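Local atomic coordinates of adherence and virulence protein A (Streptococcus pneumoniae, PDB entry 6PON), a protein that binds fibronectin and probably contributes to the adherence and virulence of pneumococci. Residues 126-131 with 140-145. Sequence-based numbering, arbitrary orientation.
Sequences HSNILL and LEVIKH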
ATOM      1  N   HIS B 126     -12.813  27.769  21.511  1.00 31.08           N
ATOM      2  CA  HIS B 126     -14.220  28.008  21.237  1.00 27.91           C
ATOM      3  C   HIS B 126     -15.117  26.861  21.670  1.00 27.99           C
ATOM      4  O   HIS B 126     -16.301  26.857  21.322  1.00 25.38           O
ATOM      5  CB  HIS B 126     -14.411  28.278  19.748  1.00 29.00           C
ATOM      6  CG  HIS B 126     -13.691  29.498  19.265  1.00 31.45           C
ATOM      7  ND1 HIS B 126     -13.754  30.710  19.921  1.00 32.75           N
ATOM      8  CD2 HIS B 126     -12.890  29.693  18.192  1.00 30.96           C
ATOM      9  CE1 HIS B 126     -13.025  31.598  19.270  1.00 33.66           C
ATOM     10  NE2 HIS B 126     -12.486  31.005  18.218  1.00 37.26           N
ATOM     11  N   SER B 127     -14.588  25.884  22.405  1.00 29.66           N
ATOM     12  CA  SER B 127     -15.417  24.793  22.898  1.00 24.63           C
ATOM     13  C   SER B 127     -16.598  25.356  23.666  1.00 27.53           C
ATOM     14  O   SER B 127     -16.503  26.419  24.291  1.00 22.80           O
ATOM     15  CB  SER B 127     -14.618  23.858  23.798  1.00 26.10           C
ATOM     16  OG  SER B 127     -13.495  23.344  23.109  1.00 29.43           O
ATOM     17  N   ASN B 128     -17.727  24.650  23.581  1.00 25.10           N
ATOM     18  CA  ASN B 128     -18.960  25.110  24.199  1.00 19.68           C
ATOM     19  C   ASN B 128     -19.951  23.956  24.315  1.00 21.42           C
ATOM     20  O   ASN B 128     -19.817  22.920  23.657  1.00 19.76           O
ATOM     21  CB  ASN B 128     -19.571  26.272  23.412  1.00 23.06           C
ATOM     22  CG  ASN B 128     -20.176  27.330  24.316  1.00 23.74           C
ATOM     23  OD1 ASN B 128     -20.731  27.027  25.379  1.00 22.02           O
ATOM     24  ND2 ASN B 128     -20.050  28.582  23.908  1.00 23.08           N
ATOM     25  N   ILE B 129     -20.942  24.150  25.187  1.00 22.69           N
ATOM     26  CA  ILE B 129     -21.989  23.172  25.456  1.00 21.23           C
ATOM     27  C   ILE B 129     -23.312  23.912  25.388  1.00 19.77           C
ATOM     28  O   ILE B 129     -23.481  24.948  26.041  1.00 20.01           O
ATOM     29  CB  ILE B 129     -21.813  22.487  26.827  1.00 20.55           C
ATOM     30  CG1 ILE B 129     -20.482  21.728  26.896  1.00 20.10           C
ATOM     31  CG2 ILE B 129     -22.967  21.530  27.115  1.00 17.43           C
ATOM     32  CD1 ILE B 129     -20.154  21.190  28.305  1.00 20.20           C
ATOM     33  N   LEU B 130     -24.234  23.400  24.574  1.00 17.98           N
ATOM     34  CA  LEU B 130     -25.441  24.119  24.216  1.00 17.24           C
ATOM     35  C   LEU B 130     -26.620  23.167  24.279  1.00 19.15           C
ATOM     36  O   LEU B 130     -26.499  21.989  23.926  1.00 20.82           O
ATOM     37  CB  LEU B 130     -25.338  24.735  22.802  1.00 18.04           C
ATOM     38  CG  LEU B 130     -24.033  25.469  22.419  1.00 23.54           C
ATOM     39  CD1 LEU B 130     -22.990  24.526  21.756  1.00 22.24           C
ATOM     40  CD2 LEU B 130     -24.289  26.704  21.554  1.00 21.29           C
ATOM     41  N   LEU B 131     -27.749  23.680  24.749  1.00 17.31           N
ATOM     42  CA  LEU B 131     -29.030  22.993  24.688  1.00 21.06           C
ATOM     43  C   LEU B 131     -29.907  23.750  23.696  1.00 23.03           C
ATOM     44  O   LEU B 131     -30.054  24.970  23.791  1.00 21.06           O
ATOM     45  CB  LEU B 131     -29.698  22.933  26.066  1.00 19.87           C
ATOM     46  CG  LEU B 131     -30.985  22.098  26.106  1.00 22.98           C
ATOM     47  CD1 LEU B 131     -30.711  20.576  25.985  1.00 15.73           C
ATOM     48  CD2 LEU B 131     -31.811  22.420  27.333  1.00 21.88           C
ATOM     49  N   LEU B 140     -31.708  27.136  23.938  1.00 19.25           N
ATOM     50  CA  LEU B 140     -32.363  27.313  25.225  1.00 21.25           C
ATOM     51  C   LEU B 140     -31.387  27.852  26.267  1.00 24.23           C
ATOM     52  O   LEU B 140     -31.767  28.668  27.119  1.00 31.63           O
ATOM     53  CB  LEU B 140     -32.987  25.994  25.672  1.00 22.09           C
ATOM     54  CG  LEU B 140     -34.100  25.497  24.733  1.00 27.03           C
ATOM     55  CD1 LEU B 140     -34.383  23.992  24.938  1.00 19.51           C
ATOM     56  CD2 LEU B 140     -35.403  26.377  24.885  1.00 19.70           C
ATOM     57  N   GLU B 141     -30.127  27.433  26.203  1.00 22.35           N
ATOM     58  CA  GLU B 141     -29.097  27.859  27.149  1.00 25.91           C
ATOM     59  C   GLU B 141     -27.754  27.305  26.667  1.00 23.84           C
ATOM     60  O   GLU B 141     -27.702  26.391  25.839  1.00 22.57           O
ATOM     61  CB  GLU B 141     -29.449  27.401  28.578  1.00 24.43           C
ATOM     62  CG  GLU B 141     -28.641  27.953  29.743  1.00 25.67           C
ATOM     63  CD  GLU B 141     -28.235  29.426  29.661  1.00 25.55           C
ATOM     64  OE1 GLU B 141     -28.726  30.241  30.472  1.00 30.01           O
ATOM     65  OE2 GLU B 141     -27.359  29.772  28.836  1.00 28.77           O
ATOM     66  N   VAL B 142     -26.669  27.892  27.156  1.00 23.00           N
ATOM     67  CA  VAL B 142     -25.364  27.611  26.580  1.00 22.70           C
ATOM     68  C   VAL B 142     -24.301  27.965  27.607  1.00 27.19           C
ATOM     69  O   VAL B 142     -24.334  29.045  28.208  1.00 25.37           O
ATOM     70  CB  VAL B 142     -25.152  28.372  25.257  1.00 23.62           C
ATOM     71  CG1 VAL B 142     -25.536  29.839  25.411  1.00 25.78           C
ATOM     72  CG2 VAL B 142     -23.707  28.267  24.812  1.00 21.59           C
ATOM     73  N   ILE B 143     -23.345  27.056  27.811  1.00 24.14           N
ATOM     74  CA  ILE B 143     -22.513  27.150  28.996  1.00 20.42           C
ATOM     75  C   ILE B 143     -21.527  28.303  28.918  1.00 22.38           C
ATOM     76  O   ILE B 143     -21.097  28.804  29.961  1.00 28.14           O
ATOM     77  CB  ILE B 143     -21.813  25.808  29.249  1.00 20.70           C
ATOM     78  CG1 ILE B 143     -21.594  25.611  30.750  1.00 21.87           C
ATOM     79  CG2 ILE B 143     -20.507  25.713  28.450  1.00 24.49           C
ATOM     80  CD1 ILE B 143     -21.093  24.235  31.093  1.00 22.25           C
ATOM     81  N   LYS B 144     -21.172  28.765  27.722  1.00 28.29           N
ATOM     82  CA  LYS B 144     -20.323  29.945  27.571  1.00 27.40           C
ATOM     83  C   LYS B 144     -21.037  30.941  26.666  1.00 31.19           C
ATOM     84  O   LYS B 144     -21.012  30.793  25.440  1.00 28.45           O
ATOM     85  CB  LYS B 144     -18.958  29.585  27.005  1.00 29.14           C
ATOM     86  CG  LYS B 144     -17.881  29.491  28.068  1.00 39.39           C
ATOM     87  CD  LYS B 144     -16.488  29.413  27.445  1.00 42.56           C
ATOM     88  CE  LYS B 144     -16.198  28.033  26.912  1.00 34.14           C
ATOM     89  NZ  LYS B 144     -15.055  28.036  25.947  1.00 34.29           N
ATOM     90  N   HIS B 145     -21.662  31.957  27.260  1.00 25.84           N
ATOM     91  CA  HIS B 145     -22.333  32.971  26.455  1.00 28.62           C
ATOM     92  C   HIS B 145     -21.314  33.765  25.647  1.00 29.34           C
ATOM     93  O   HIS B 145     -20.232  34.097  26.135  1.00 30.69           O
ATOM     94  CB  HIS B 145     -23.152  33.906  27.340  1.00 23.29           C
ATOM     95  CG  HIS B 145     -24.343  33.253  27.965  1.00 28.78           C
ATOM     96  ND1 HIS B 145     -25.387  33.971  28.511  1.00 26.82           N
ATOM     97  CD2 HIS B 145     -24.657  31.946  28.134  1.00 26.97           C
ATOM     98  CE1 HIS B 145     -26.298  33.135  28.979  1.00 20.87           C
ATOM     99  NE2 HIS B 145     -25.878  31.901  28.768  1.00 25.65           N
TER
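Asn128 reads the backbone of Lys144 with both ends of its side-chain amide. Its ND2 donates to Lys144 O over 2.9 Å, almost straight at 176°, with the acceptor lying in the amide plane and the donor on a carbonyl lone pair. Its OD1 takes the N-H of Lys144 at 3.0 Å, a more bent bond tilted from the carbonyl plane, and also accepts from Ile129 N within its own strand, so three bonds fix the rotation of this buried amide. CG2 of Val142 comes 3.3 Å from Asn128 OD1 and also packs beside Leu130 CD2. Lys144, its chain bent at chi3 (-77°), runs on past the end of its strand to bring NZ 2.7 Å from Ser127 O.

From there toward Leu131 the backbones pair through Ile143 N to Ile129 O and Leu131 N to Glu141 O. At the far end Leu131 O receives a 2.7 Å bond from Leu140 N and a weak one from Glu141 N, while Leu131 CD2 rests against Leu140 CD1. Glu141 OE2 accepts from Val142 N on its anti lone pair and from His145 NE2 on its syn one, tying the chain after the strand back to Glu141. Helix 74-83 packs on Glu141 and Ile143. The whole is an antiparallel beta hairpin with a classic beta bulge, in which Leu140 and Glu141 both face Leu131, closing one edge of a five-stranded sheet.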